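Local coordinates for plastocyanin (Adiantum capillus-veneris, PDB 1KDJ), which carries electrons from the cytochrome b6-f complex to P700 of photosystem I by means of a single bound copper ion, at residues F41-G46 with S53-A58. Residues are numbered along the deposited sequence; the frame is centred on the assembly and turned at random.
Sequences FDIPAG and SELKAA
F41 and L55 bring the two backbones nearest, CA to CA 5.9 Å, where the end of strand 40-41 runs beside the last turn of helix 49-57. No hydrogen bond joins the two segments; instead S59 OG bonds both F41 N and L55 O. L55 carries the packing, its two methyls turned to different partners: CD2 lies 4.0 Å from F41 CD1, while CD1 meets P44 CD at 3.5 Å and touches D42 O. I43 runs alongside L55, pointing the opposite way; both its torsions fold the longer branch back (chi1 -52°, chi2 -60°), bringing CD1 to L55 CB at 3.5 Å and near K56 CG. The F41 and L55 side chains cross at about a right angle; the F41 ring edge meets A58 O in plane, 3.4 Å from CD2, while A58 CB, 3.9 Å from CD2, stands off that plane. With F41 cut back to an alanine, L55 CD2 and the A58 methyl would probably lose the ring they pack on, opening a gap beside Y83. Apolar packing thus ties the helix to the copper-protein beta-sandwich; buried A58 O lacks a hydrogen-bond partner, which the C-H edge of the F41 ring may offset in part.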
loop_
_atom_site.group_PDB
_atom_site.type_symbol
_atom_site.label_atom_id
_atom_site.label_comp_id
_atom_site.label_asym_id
_atom_site.label_seq_id
_atom_site.Cartn_x
_atom_site.Cartn_y
_atom_site.Cartn_z
ATOM N N PHE A 41 0.190 -5.470 -2.043
ATOM C CA PHE A 41 -0.139 -6.228 -0.847
ATOM C C PHE A 41 0.424 -7.616 -0.878
ATOM O O PHE A 41 0.405 -8.245 -1.926
ATOM C CB PHE A 41 -1.672 -6.318 -0.661
ATOM C CG PHE A 41 -2.245 -5.073 0.016
ATOM C CD1 PHE A 41 -2.252 -5.005 1.398
ATOM C CD2 PHE A 41 -2.687 -4.015 -0.730
ATOM C CE1 PHE A 41 -2.705 -3.859 2.019
ATOM C CE2 PHE A 41 -3.136 -2.876 -0.099
ATOM C CZ PHE A 41 -3.144 -2.796 1.271
ATOM N N ASP A 42 0.960 -8.095 0.226
ATOM C CA ASP A 42 1.347 -9.480 0.408
ATOM C C ASP A 42 0.086 -10.332 0.541
ATOM O O ASP A 42 -0.866 -9.921 1.213
ATOM C CB ASP A 42 2.095 -9.683 1.670
ATOM C CG ASP A 42 3.512 -10.169 1.518
ATOM O OD1 ASP A 42 3.820 -10.954 0.615
ATOM O OD2 ASP A 42 4.321 -9.750 2.336
ATOM N N ILE A 43 0.012 -11.524 -0.035
ATOM C CA ILE A 43 -1.192 -12.350 0.106
ATOM C C ILE A 43 -0.862 -13.327 1.221
ATOM O O ILE A 43 0.129 -14.036 1.070
ATOM C CB ILE A 43 -1.514 -13.154 -1.177
ATOM C CG1 ILE A 43 -1.563 -12.267 -2.418
ATOM C CG2 ILE A 43 -2.839 -13.885 -0.937
ATOM C CD1 ILE A 43 -2.601 -11.156 -2.404
ATOM N N PRO A 44 -1.573 -13.415 2.356
ATOM C CA PRO A 44 -1.245 -14.337 3.426
ATOM C C PRO A 44 -1.372 -15.779 2.928
ATOM O O PRO A 44 -2.195 -16.126 2.065
ATOM C CB PRO A 44 -2.210 -13.977 4.522
ATOM C CG PRO A 44 -2.692 -12.586 4.167
ATOM C CD PRO A 44 -2.789 -12.683 2.657
ATOM N N ALA A 45 -0.519 -16.647 3.456
ATOM C CA ALA A 45 -0.554 -18.031 3.020
ATOM C C ALA A 45 -1.819 -18.642 3.618
ATOM O O ALA A 45 -2.228 -18.423 4.770
ATOM C CB ALA A 45 0.662 -18.799 3.524
ATOM N N GLY A 46 -2.523 -19.295 2.712
ATOM C CA GLY A 46 -3.748 -19.982 3.086
ATOM C C GLY A 46 -4.944 -19.053 3.135
ATOM O O GLY A 46 -6.026 -19.484 3.538
ATOM N N SER A 53 -8.255 -12.276 -3.821
ATOM C CA SER A 53 -8.693 -11.402 -4.887
ATOM C C SER A 53 -8.820 -9.966 -4.454
ATOM O O SER A 53 -8.513 -9.064 -5.238
ATOM C CB SER A 53 -10.029 -11.864 -5.455
ATOM O OG SER A 53 -9.905 -13.209 -5.939
ATOM N N GLU A 54 -9.238 -9.714 -3.213
ATOM C CA GLU A 54 -9.359 -8.334 -2.764
ATOM C C GLU A 54 -8.018 -7.646 -2.699
ATOM O O GLU A 54 -7.907 -6.498 -3.092
ATOM C CB GLU A 54 -9.882 -8.179 -1.373
ATOM C CG GLU A 54 -11.320 -8.394 -1.085
ATOM C CD GLU A 54 -11.490 -8.018 0.365
ATOM O OE1 GLU A 54 -10.990 -8.720 1.236
ATOM O OE2 GLU A 54 -12.097 -6.991 0.582
ATOM N N LEU A 55 -7.045 -8.362 -2.160
ATOM C CA LEU A 55 -5.695 -7.856 -1.990
ATOM C C LEU A 55 -5.034 -7.599 -3.345
ATOM O O LEU A 55 -4.409 -6.535 -3.542
ATOM C CB LEU A 55 -4.932 -8.855 -1.165
ATOM C CG LEU A 55 -5.327 -9.039 0.321
ATOM C CD1 LEU A 55 -4.422 -10.043 0.970
ATOM C CD2 LEU A 55 -5.200 -7.703 1.073
ATOM N N LYS A 56 -5.220 -8.504 -4.332
ATOM C CA LYS A 56 -4.713 -8.253 -5.694
ATOM C C LYS A 56 -5.361 -7.011 -6.287
ATOM O O LYS A 56 -4.668 -6.170 -6.869
ATOM C CB LYS A 56 -4.986 -9.436 -6.651
ATOM C CG LYS A 56 -4.122 -10.502 -6.073
ATOM C CD LYS A 56 -4.033 -11.751 -6.905
ATOM C CE LYS A 56 -2.559 -11.889 -7.290
ATOM N NZ LYS A 56 -2.164 -10.833 -8.217
ATOM N N ALA A 57 -6.671 -6.811 -6.101
ATOM C CA ALA A 57 -7.349 -5.631 -6.600
ATOM C C ALA A 57 -6.916 -4.355 -5.882
ATOM O O ALA A 57 -7.090 -3.252 -6.374
ATOM C CB ALA A 57 -8.829 -5.750 -6.407
ATOM N N ALA A 58 -6.353 -4.515 -4.708
ATOM C CA ALA A 58 -5.924 -3.382 -3.913
ATOM C C ALA A 58 -4.432 -3.138 -4.146
ATOM O O ALA A 58 -3.826 -2.332 -3.431
ATOM C CB ALA A 58 -6.167 -3.675 -2.415
#